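Local coordinates for protein TRAP dicarboxylate transporter, DctP subunit (Sulfurospirillum deleyianum, PDB 4OVS) that binds succinate and probably serves as the periplasmic solute-binding component of a TRAP dicarboxylate transporter, at residues Phe110-Leu120 with Asp141-His149; Phe46-Thr55 with Met255-Tyr266. All blocks are in the same frame, centred on the assembly; numbering follows the deposited sequence.

Contact 1. Residues Phe110-Leu120 with Asp141-His149; sequences FRDKDHLYKVL and DYWDAGFKH
Helix 113-120 packs along strand 137-152 of this TRAP solute-binding protein, nearly antiparallel to it, and the salt bridge between Lys113 and Asp144 joins the two. Lys113 NZ meets Asp144 OD2 at 2.6 Å, on the syn lone pair. Asp144 has its CG anti to the backbone N (chi1 -176°), which sends the carboxylate up against the helix. Its other oxygen, OD1, bonds to Tyr233 OH of the neighbouring strand 233-241. Tyr117 OH comes to 3.3 Å from Asp144 CB, with ring and carboxylate planes nearly perpendicular. A water accepts from Lys113 NZ and lies 2.9 Å from Ala145 O.

Leu120 CD2 sits over the centre of one face of the Tyr142 ring, 4.0 Å from its centroid, a CH-pi contact. At the other end Phe110 CB packs on Phe147 CZ at 4.1 Å, and the edge of the Phe147 ring meets Phe110 O, with Phe147 CE1 3.5 Å away. Asp112 N-caps the helix: His115 N donates to Asp112 OD1 at 3.0 Å. The strand bulges where both Ala145 and Gly146 pair with Leu234 of strand 233-241, a classic beta bulge. The arrangement is a helix packed nearly antiparallel on a bulged strand, within the alpha/beta fold of family 7 solute-binding proteins.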
loop_
_atom_site.group_PDB
_atom_site.type_symbol
_atom_site.label_atom_id
_atom_site.label_comp_id
_atom_site.label_asym_id
_atom_site.label_seq_id
_atom_site.Cartn_x
_atom_site.Cartn_y
_atom_site.Cartn_z
ATOM N N PHE A 110 -0.206 5.658 12.971
ATOM C CA PHE A 110 1.015 6.421 12.676
ATOM C C PHE A 110 0.711 7.932 12.697
ATOM O O PHE A 110 -0.192 8.381 11.976
ATOM C CB PHE A 110 1.605 6.045 11.302
ATOM C CG PHE A 110 2.124 4.617 11.202
ATOM C CD1 PHE A 110 3.259 4.210 11.907
ATOM C CD2 PHE A 110 1.491 3.689 10.420
ATOM C CE1 PHE A 110 3.734 2.892 11.820
ATOM C CE2 PHE A 110 1.949 2.375 10.336
ATOM C CZ PHE A 110 3.078 1.974 11.050
ATOM N N ARG A 111 1.474 8.703 13.484
ATOM C CA ARG A 111 1.245 10.134 13.681
ATOM C C ARG A 111 1.706 10.937 12.503
ATOM O O ARG A 111 1.178 12.013 12.252
ATOM C CB ARG A 111 2.037 10.656 14.869
ATOM C CG ARG A 111 1.732 10.020 16.167
ATOM C CD ARG A 111 2.388 10.778 17.291
ATOM N NE ARG A 111 3.848 10.792 17.219
ATOM C CZ ARG A 111 4.633 9.771 17.568
ATOM N NH1 ARG A 111 4.119 8.616 17.984
ATOM N NH2 ARG A 111 5.953 9.896 17.490
ATOM N N ASP A 112 2.721 10.446 11.804
ATOM C CA ASP A 112 3.326 11.186 10.711
ATOM C C ASP A 112 4.432 10.322 10.152
ATOM O O ASP A 112 4.577 9.176 10.586
ATOM C CB ASP A 112 3.811 12.571 11.153
ATOM C CG ASP A 112 4.659 12.538 12.403
ATOM O OD1 ASP A 112 5.310 11.511 12.687
ATOM O OD2 ASP A 112 4.708 13.557 13.116
ATOM N N LYS A 113 5.188 10.820 9.178
ATOM C CA LYS A 113 6.182 9.997 8.515
ATOM C C LYS A 113 7.385 9.761 9.395
ATOM O O LYS A 113 8.073 8.742 9.274
ATOM C CB LYS A 113 6.654 10.646 7.211
ATOM C CG LYS A 113 5.607 10.680 6.107
ATOM C CD LYS A 113 5.425 9.328 5.457
ATOM C CE LYS A 113 4.366 9.362 4.350
ATOM N NZ LYS A 113 4.874 9.717 2.983
ATOM N N ASP A 114 7.679 10.723 10.261
ATOM C CA ASP A 114 8.783 10.568 11.184
ATOM C C ASP A 114 8.496 9.353 12.067
ATOM O O ASP A 114 9.352 8.497 12.283
ATOM C CB ASP A 114 8.934 11.854 12.021
ATOM C CG ASP A 114 9.976 11.723 13.115
ATOM O OD1 ASP A 114 11.191 11.852 12.812
ATOM O OD2 ASP A 114 9.579 11.517 14.286
ATOM N N HIS A 115 7.277 9.294 12.598
ATOM C CA HIS A 115 6.870 8.166 13.417
ATOM C C HIS A 115 7.011 6.860 12.628
ATOM O O HIS A 115 7.659 5.919 13.079
ATOM C CB HIS A 115 5.427 8.345 13.889
ATOM C CG HIS A 115 4.977 7.286 14.846
ATOM N ND1 HIS A 115 3.665 6.870 14.950
ATOM C CD2 HIS A 115 5.677 6.536 15.727
ATOM C CE1 HIS A 115 3.577 5.922 15.868
ATOM N NE2 HIS A 115 4.781 5.714 16.365
ATOM N N LEU A 116 6.415 6.830 11.436
ATOM C CA LEU A 116 6.409 5.655 10.568
ATOM C C LEU A 116 7.788 5.047 10.360
ATOM O O LEU A 116 8.028 3.847 10.558
ATOM C CB LEU A 116 5.857 6.061 9.196
ATOM C CG LEU A 116 5.795 4.970 8.123
ATOM C CD1 LEU A 116 4.671 4.055 8.486
ATOM C CD2 LEU A 116 5.572 5.488 6.689
ATOM N N TYR A 117 8.719 5.871 9.915
ATOM C CA TYR A 117 10.024 5.347 9.566
ATOM C C TYR A 117 10.799 4.822 10.809
ATOM O O TYR A 117 11.550 3.853 10.710
ATOM C CB TYR A 117 10.821 6.396 8.810
ATOM C CG TYR A 117 10.439 6.480 7.354
ATOM C CD1 TYR A 117 10.550 5.372 6.528
ATOM C CD2 TYR A 117 9.954 7.663 6.801
ATOM C CE1 TYR A 117 10.202 5.439 5.192
ATOM C CE2 TYR A 117 9.608 7.729 5.458
ATOM C CZ TYR A 117 9.742 6.637 4.674
ATOM O OH TYR A 117 9.382 6.698 3.352
ATOM N N LYS A 118 10.584 5.449 11.970
ATOM C CA LYS A 118 11.164 4.957 13.208
ATOM C C LYS A 118 10.609 3.581 13.547
ATOM O O LYS A 118 11.297 2.761 14.138
ATOM C CB LYS A 118 10.899 5.920 14.366
ATOM C CG LYS A 118 11.803 7.173 14.370
ATOM C CD LYS A 118 11.547 8.041 15.596
ATOM C CE LYS A 118 12.160 9.456 15.447
ATOM N NZ LYS A 118 11.750 10.434 16.510
ATOM N N VAL A 119 9.357 3.328 13.204
ATOM C CA VAL A 119 8.798 2.005 13.414
ATOM C C VAL A 119 9.318 1.005 12.384
ATOM O O VAL A 119 9.864 -0.058 12.746
ATOM C CB VAL A 119 7.274 2.051 13.425
ATOM C CG1 VAL A 119 6.691 0.648 13.413
ATOM C CG2 VAL A 119 6.818 2.785 14.629
ATOM N N LEU A 120 9.194 1.357 11.119
ATOM C CA LEU A 120 9.560 0.456 10.029
ATOM C C LEU A 120 11.033 0.097 10.034
ATOM O O LEU A 120 11.366 -1.058 9.826
ATOM C CB LEU A 120 9.185 1.032 8.660
ATOM C CG LEU A 120 7.696 1.232 8.376
ATOM C CD1 LEU A 120 7.435 1.688 6.921
ATOM C CD2 LEU A 120 6.895 -0.010 8.706
ATOM N N ASP A 141 13.043 -4.863 2.059
ATOM C CA ASP A 141 12.877 -3.534 2.665
ATOM C C ASP A 141 11.429 -3.019 2.665
ATOM O O ASP A 141 10.640 -3.420 1.858
ATOM C CB ASP A 141 13.597 -2.472 1.832
ATOM C CG ASP A 141 15.093 -2.547 1.919
ATOM O OD1 ASP A 141 15.612 -2.550 3.070
ATOM O OD2 ASP A 141 15.745 -2.575 0.823
ATOM N N TYR A 142 11.124 -2.060 3.527
ATOM C CA TYR A 142 9.866 -1.353 3.421
ATOM C C TYR A 142 9.944 -0.151 2.492
ATOM O O TYR A 142 10.933 0.617 2.530
ATOM C CB TYR A 142 9.422 -0.861 4.786
ATOM C CG TYR A 142 9.121 -1.962 5.781
ATOM C CD1 TYR A 142 7.957 -2.677 5.689
ATOM C CD2 TYR A 142 9.975 -2.249 6.828
ATOM C CE1 TYR A 142 7.641 -3.664 6.597
ATOM C CE2 TYR A 142 9.670 -3.262 7.750
ATOM C CZ TYR A 142 8.492 -3.958 7.630
ATOM O OH TYR A 142 8.149 -4.969 8.531
ATOM N N TRP A 143 8.876 -0.011 1.692
ATOM C CA TRP A 143 8.605 1.123 0.793
ATOM C C TRP A 143 7.349 1.882 1.220
ATOM O O TRP A 143 6.474 1.302 1.852
ATOM C CB TRP A 143 8.412 0.620 -0.625
ATOM C CG TRP A 143 9.640 0.204 -1.364
ATOM C CD1 TRP A 143 10.881 -0.018 -0.848
ATOM C CD2 TRP A 143 9.727 -0.097 -2.756
ATOM N NE1 TRP A 143 11.750 -0.384 -1.858
ATOM C CE2 TRP A 143 11.061 -0.437 -3.038
ATOM C CE3 TRP A 143 8.802 -0.063 -3.822
ATOM C CZ2 TRP A 143 11.508 -0.734 -4.332
ATOM C CZ3 TRP A 143 9.249 -0.340 -5.078
ATOM C CH2 TRP A 143 10.589 -0.663 -5.335
ATOM N N ASP A 144 7.256 3.181 0.845
ATOM C CA ASP A 144 6.222 4.117 1.304
ATOM C C ASP A 144 5.227 4.361 0.144
ATOM O O ASP A 144 5.656 4.465 -1.002
ATOM C CB ASP A 144 6.885 5.478 1.585
ATOM C CG ASP A 144 5.941 6.503 2.149
ATOM O OD1 ASP A 144 4.826 6.166 2.603
ATOM O OD2 ASP A 144 6.339 7.700 2.171
ATOM N N ALA A 145 3.944 4.424 0.453
ATOM C CA ALA A 145 2.968 4.999 -0.468
ATOM C C ALA A 145 2.515 6.312 0.103
ATOM O O ALA A 145 2.930 7.333 -0.375
ATOM C CB ALA A 145 1.755 4.045 -0.754
ATOM N N GLY A 146 1.653 6.267 1.126
ATOM C CA GLY A 146 1.258 7.442 1.836
ATOM C C GLY A 146 0.044 7.175 2.696
ATOM O O GLY A 146 -0.484 6.070 2.736
ATOM N N PHE A 147 -0.402 8.216 3.385
ATOM C CA PHE A 147 -1.625 8.146 4.141
ATOM C C PHE A 147 -2.837 8.123 3.205
ATOM O O PHE A 147 -2.786 8.629 2.092
ATOM C CB PHE A 147 -1.703 9.320 5.114
ATOM C CG PHE A 147 -0.778 9.186 6.277
ATOM C CD1 PHE A 147 -1.171 8.507 7.426
ATOM C CD2 PHE A 147 0.486 9.702 6.214
ATOM C CE1 PHE A 147 -0.326 8.374 8.476
ATOM C CE2 PHE A 147 1.334 9.565 7.267
ATOM C CZ PHE A 147 0.923 8.904 8.408
ATOM N N LYS A 148 -3.918 7.535 3.696
ATOM C CA LYS A 148 -5.072 7.175 2.891
ATOM C C LYS A 148 -6.184 8.217 3.053
ATOM O O LYS A 148 -6.304 8.839 4.116
ATOM C CB LYS A 148 -5.604 5.811 3.321
ATOM C CG LYS A 148 -4.697 4.633 3.019
ATOM C CD LYS A 148 -5.396 3.309 3.341
ATOM C CE LYS A 148 -5.773 3.254 4.817
ATOM N NZ LYS A 148 -6.148 1.892 5.264
ATOM N N HIS A 149 -7.025 8.357 2.019
ATOM C CA HIS A 149 -8.101 9.367 2.013
ATOM C C HIS A 149 -9.396 8.782 1.514
ATOM O O HIS A 149 -9.393 7.969 0.600
ATOM C CB HIS A 149 -7.716 10.512 1.092
ATOM C CG HIS A 149 -6.388 11.084 1.406
ATOM N ND1 HIS A 149 -6.157 11.810 2.550
ATOM C CD2 HIS A 149 -5.199 10.988 0.769
ATOM C CE1 HIS A 149 -4.880 12.142 2.604
ATOM N NE2 HIS A 149 -4.280 11.668 1.529
HETATM O O HOH W 1 3.267 9.993 0.646
HETATM O O HOH W 2 9.111 8.856 2.192
#

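Contact 2. Residues Phe46-Thr55 with Met255-Tyr266; sequences FFAKRVGELT and MVLQAMKEATEY
Phe47 and Met260 both have CG anti to the backbone N (chi1 171° and -171°), which brings the ring of one against the end of the other. Met260 is a selenomethionine bent at chi2 and chi3. Met260 CE lies over the centre of the Phe47 ring, 3.5 Å from the centroid, and SE completes a Met-aromatic contact from an oblique position. Val51 CG2 covers the opposite face of the ring, toward the rim. Val256 O meets the ring edge, 3.6 Å from Phe47 CE1. Phe47 is a knob among Val256, Ala259, Met260 and Ala263. In return, Ala259 fills a hole made by Phe47, Arg50, Val51 and Leu54. Packing is tight here, with Ala259 CB 3.4 Å from Val51 CG2.

The rings of Phe46 and Tyr266 form an offset stack, centroids 4.6 Å apart and planes at 27°. Arg50 grips Glu262 side-on. Both Arg50 NE, at 2.8 Å, and Arg50 NH2, at 3.1 Å, donate to Glu262 OE1, and the two flat groups are nearly coplanar. Arg50 NH1 bonds to Glu53 OE1, and Gln258 NE2 donates to Glu262 OE2 at 2.7 Å. A leucine in place of Arg50 would probably leave Glu262 and Glu53 without their shared positive partner and the Glu262 carboxylate less firmly fixed. Leu54 CB packs on Met255 CB near the end of helix 39-54. Reciprocal knobs-into-holes packing, with a salt-bridge network alongside, characterises this antiparallel-running helix pair.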
loop_
_atom_site.group_PDB
_atom_site.type_symbol
_atom_site.label_atom_id
_atom_site.label_comp_id
_atom_site.label_asym_id
_atom_site.label_seq_id
_atom_site.Cartn_x
_atom_site.Cartn_y
_atom_site.Cartn_z
ATOM N N PHE A 46 13.515 1.586 -11.388
ATOM C CA PHE A 46 14.876 1.971 -10.991
ATOM C C PHE A 46 15.659 0.733 -10.563
ATOM O O PHE A 46 16.777 0.503 -11.008
ATOM C CB PHE A 46 14.810 3.023 -9.885
ATOM C CG PHE A 46 16.122 3.597 -9.530
ATOM C CD1 PHE A 46 16.867 3.027 -8.529
ATOM C CD2 PHE A 46 16.662 4.656 -10.225
ATOM C CE1 PHE A 46 18.118 3.524 -8.175
ATOM C CE2 PHE A 46 17.932 5.145 -9.883
ATOM C CZ PHE A 46 18.641 4.570 -8.848
ATOM N N PHE A 47 15.052 -0.096 -9.743
ATOM C CA PHE A 47 15.659 -1.427 -9.435
ATOM C C PHE A 47 16.064 -2.150 -10.664
ATOM O O PHE A 47 17.203 -2.589 -10.786
ATOM C CB PHE A 47 14.685 -2.260 -8.673
ATOM C CG PHE A 47 15.099 -3.693 -8.497
ATOM C CD1 PHE A 47 16.201 -4.023 -7.683
ATOM C CD2 PHE A 47 14.387 -4.721 -9.089
ATOM C CE1 PHE A 47 16.573 -5.323 -7.524
ATOM C CE2 PHE A 47 14.761 -6.038 -8.887
ATOM C CZ PHE A 47 15.838 -6.336 -8.097
ATOM N N ALA A 48 15.159 -2.224 -11.642
ATOM C CA ALA A 48 15.429 -2.999 -12.838
ATOM C C ALA A 48 16.623 -2.447 -13.605
ATOM O O ALA A 48 17.531 -3.178 -14.027
ATOM C CB ALA A 48 14.173 -3.000 -13.749
ATOM N N LYS A 49 16.643 -1.148 -13.763
ATOM C CA LYS A 49 17.751 -0.483 -14.434
ATOM C C LYS A 49 19.101 -0.722 -13.719
ATOM O O LYS A 49 20.123 -0.972 -14.359
ATOM C CB LYS A 49 17.461 1.010 -14.468
ATOM C CG LYS A 49 18.415 1.786 -15.334
ATOM C CD LYS A 49 18.229 3.313 -15.156
ATOM C CE LYS A 49 19.119 3.904 -14.053
ATOM N NZ LYS A 49 19.205 5.422 -14.060
ATOM N N ARG A 50 19.111 -0.632 -12.393
ATOM C CA ARG A 50 20.374 -0.759 -11.641
ATOM C C ARG A 50 20.954 -2.201 -11.662
ATOM O O ARG A 50 22.176 -2.395 -11.784
ATOM C CB ARG A 50 20.194 -0.266 -10.222
ATOM C CG ARG A 50 19.970 1.231 -10.129
ATOM C CD ARG A 50 21.213 1.996 -10.598
ATOM N NE ARG A 50 22.339 1.793 -9.698
ATOM C CZ ARG A 50 23.614 1.648 -10.049
ATOM N NH1 ARG A 50 23.989 1.624 -11.325
ATOM N NH2 ARG A 50 24.524 1.483 -9.093
ATOM N N VAL A 51 20.100 -3.203 -11.548
ATOM C CA VAL A 51 20.545 -4.600 -11.732
ATOM C C VAL A 51 21.293 -4.763 -13.062
ATOM O O VAL A 51 22.387 -5.292 -13.087
ATOM C CB VAL A 51 19.392 -5.588 -11.623
ATOM C CG1 VAL A 51 19.827 -7.008 -12.063
ATOM C CG2 VAL A 51 18.864 -5.598 -10.196
ATOM N N GLY A 52 20.701 -4.313 -14.167
ATOM C CA GLY A 52 21.354 -4.351 -15.464
ATOM C C GLY A 52 22.738 -3.697 -15.470
ATOM O O GLY A 52 23.704 -4.267 -15.981
ATOM N N GLU A 53 22.822 -2.479 -14.938
ATOM C CA GLU A 53 24.079 -1.744 -14.877
ATOM C C GLU A 53 25.094 -2.456 -13.978
ATOM O O GLU A 53 26.205 -2.696 -14.384
ATOM C CB GLU A 53 23.819 -0.311 -14.396
ATOM C CG GLU A 53 22.965 0.471 -15.361
ATOM C CD GLU A 53 22.532 1.853 -14.848
ATOM O OE1 GLU A 53 22.483 2.086 -13.618
ATOM O OE2 GLU A 53 22.260 2.731 -15.692
ATOM N N LEU A 54 24.685 -2.860 -12.793
ATOM C CA LEU A 54 25.620 -3.483 -11.850
ATOM C C LEU A 54 26.078 -4.875 -12.279
ATOM O O LEU A 54 27.114 -5.345 -11.839
ATOM C CB LEU A 54 24.997 -3.562 -10.457
ATOM C CG LEU A 54 24.882 -2.281 -9.654
ATOM C CD1 LEU A 54 24.096 -2.446 -8.396
ATOM C CD2 LEU A 54 26.268 -1.702 -9.360
ATOM N N THR A 55 25.342 -5.538 -13.163
ATOM C CA THR A 55 25.754 -6.859 -13.579
ATOM C C THR A 55 26.344 -6.835 -14.975
ATOM O O THR A 55 26.488 -7.878 -15.589
ATOM C CB THR A 55 24.606 -7.875 -13.559
ATOM O OG1 THR A 55 23.578 -7.503 -14.515
ATOM C CG2 THR A 55 24.032 -7.964 -12.174
HETATM N N MSE A 255 24.882 -7.987 -6.334
HETATM C CA MSE A 255 24.392 -6.884 -7.187
HETATM C C MSE A 255 22.892 -6.709 -7.141
HETATM O O MSE A 255 22.392 -5.598 -7.252
HETATM C CB MSE A 255 24.780 -7.089 -8.629
HETATM C CG MSE A 255 26.245 -7.050 -8.846
HETATM SE SE MSE A 255 27.057 -8.793 -8.781
HETATM C CE MSE A 255 28.419 -8.591 -10.223
ATOM N N VAL A 256 22.163 -7.792 -6.990
ATOM C CA VAL A 256 20.713 -7.683 -6.887
ATOM C C VAL A 256 20.386 -6.951 -5.605
ATOM O O VAL A 256 19.532 -6.066 -5.565
ATOM C CB VAL A 256 20.045 -9.040 -6.966
ATOM C CG1 VAL A 256 18.620 -8.986 -6.507
ATOM C CG2 VAL A 256 20.067 -9.513 -8.382
ATOM N N LEU A 257 21.106 -7.292 -4.554
ATOM C CA LEU A 257 20.842 -6.749 -3.241
ATOM C C LEU A 257 21.263 -5.287 -3.162
ATOM O O LEU A 257 20.628 -4.508 -2.472
ATOM C CB LEU A 257 21.594 -7.561 -2.158
ATOM C CG LEU A 257 21.077 -8.988 -1.920
ATOM C CD1 LEU A 257 21.914 -9.618 -0.832
ATOM C CD2 LEU A 257 19.613 -9.053 -1.526
ATOM N N GLN A 258 22.329 -4.920 -3.855
ATOM C CA GLN A 258 22.748 -3.543 -3.842
ATOM C C GLN A 258 21.690 -2.721 -4.643
ATOM O O GLN A 258 21.177 -1.694 -4.187
ATOM C CB GLN A 258 24.163 -3.399 -4.421
ATOM C CG GLN A 258 24.628 -1.958 -4.386
ATOM C CD GLN A 258 25.929 -1.699 -5.116
ATOM O OE1 GLN A 258 26.875 -2.493 -5.073
ATOM N NE2 GLN A 258 25.991 -0.551 -5.767
ATOM N N ALA A 259 21.328 -3.231 -5.811
ATOM C CA ALA A 259 20.278 -2.631 -6.628
ATOM C C ALA A 259 19.040 -2.336 -5.800
ATOM O O ALA A 259 18.507 -1.215 -5.837
ATOM C CB ALA A 259 19.961 -3.512 -7.731
HETATM N N MSE A 260 18.592 -3.291 -5.016
HETATM C CA MSE A 260 17.395 -3.071 -4.214
HETATM C C MSE A 260 17.555 -2.027 -3.111
HETATM O O MSE A 260 16.623 -1.231 -2.866
HETATM C CB MSE A 260 16.879 -4.353 -3.597
HETATM C CG MSE A 260 15.486 -4.176 -2.940
HETATM SE SE MSE A 260 14.085 -3.625 -4.211
HETATM C CE MSE A 260 13.882 -5.299 -5.164
ATOM N N LYS A 261 18.711 -2.040 -2.425
ATOM C CA LYS A 261 19.021 -1.020 -1.432
ATOM C C LYS A 261 18.906 0.414 -2.013
ATOM O O LYS A 261 18.259 1.286 -1.449
ATOM C CB LYS A 261 20.434 -1.266 -0.861
ATOM C CG LYS A 261 20.792 -0.383 0.344
ATOM C CD LYS A 261 22.305 -0.492 0.678
ATOM C CE LYS A 261 22.748 0.362 1.873
ATOM N NZ LYS A 261 22.171 -0.060 3.208
ATOM N N GLU A 262 19.573 0.635 -3.130
ATOM C CA GLU A 262 19.542 1.917 -3.806
ATOM C C GLU A 262 18.121 2.302 -4.206
ATOM O O GLU A 262 17.703 3.459 -4.044
ATOM C CB GLU A 262 20.460 1.858 -5.029
ATOM C CG GLU A 262 21.865 1.700 -4.658
ATOM C CD GLU A 262 22.828 1.748 -5.836
ATOM O OE1 GLU A 262 22.447 2.264 -6.911
ATOM O OE2 GLU A 262 23.973 1.290 -5.668
ATOM N N ALA A 263 17.357 1.321 -4.666
ATOM C CA ALA A 263 16.019 1.534 -5.161
ATOM C C ALA A 263 15.064 1.889 -4.033
ATOM O O ALA A 263 14.134 2.682 -4.212
ATOM C CB ALA A 263 15.515 0.298 -5.924
ATOM N N THR A 264 15.340 1.341 -2.860
ATOM C CA THR A 264 14.542 1.619 -1.674
ATOM C C THR A 264 14.747 3.089 -1.278
ATOM O O THR A 264 13.782 3.793 -1.021
ATOM C CB THR A 264 14.979 0.687 -0.534
ATOM O OG1 THR A 264 14.667 -0.683 -0.874
ATOM C CG2 THR A 264 14.308 1.038 0.735
ATOM N N GLU A 265 16.001 3.541 -1.270
ATOM C CA GLU A 265 16.352 4.952 -0.913
ATOM C C GLU A 265 15.654 5.892 -1.914
ATOM O O GLU A 265 15.053 6.894 -1.533
ATOM C CB GLU A 265 17.867 5.169 -0.963
ATOM C CG GLU A 265 18.267 6.652 -1.213
ATOM C CD GLU A 265 19.785 6.908 -1.220
ATOM O OE1 GLU A 265 20.520 6.229 -1.999
ATOM O OE2 GLU A 265 20.234 7.811 -0.451
ATOM N N TYR A 266 15.693 5.509 -3.189
ATOM C CA TYR A 266 15.118 6.311 -4.268
ATOM C C TYR A 266 13.588 6.355 -4.175
ATOM O O TYR A 266 12.981 7.407 -4.274
ATOM C CB TYR A 266 15.547 5.744 -5.608
ATOM C CG TYR A 266 14.807 6.358 -6.744
ATOM C CD1 TYR A 266 15.035 7.671 -7.087
ATOM C CD2 TYR A 266 13.897 5.633 -7.482
ATOM C CE1 TYR A 266 14.350 8.273 -8.141
ATOM C CE2 TYR A 266 13.211 6.211 -8.539
ATOM C CZ TYR A 266 13.447 7.529 -8.863
ATOM O OH TYR A 266 12.779 8.157 -9.887
#

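The two contacts have centres 22 Å apart, and strand 137-152 meets helix 253-289 between them. Asp141 OD2 of contact 1 lies 2.8 Å from Thr264 OG1 of contact 2, a probable hydrogen bond. Trp143 NE1 is 3.1 Å from the same hydroxyl, Thr264 OG1, another probable one. Trp143 CZ2 also packs on Met260 SE at 3.9 Å. Contact 1 is near the succinate site: the side chain of Asp144 is about 6 Å from that of Tyr236 and about 8 Å from that of Lys40, both succinate-binding residues. Contact 2 is farther off, with the side chain of Tyr266 about 10 Å from that of Lys40.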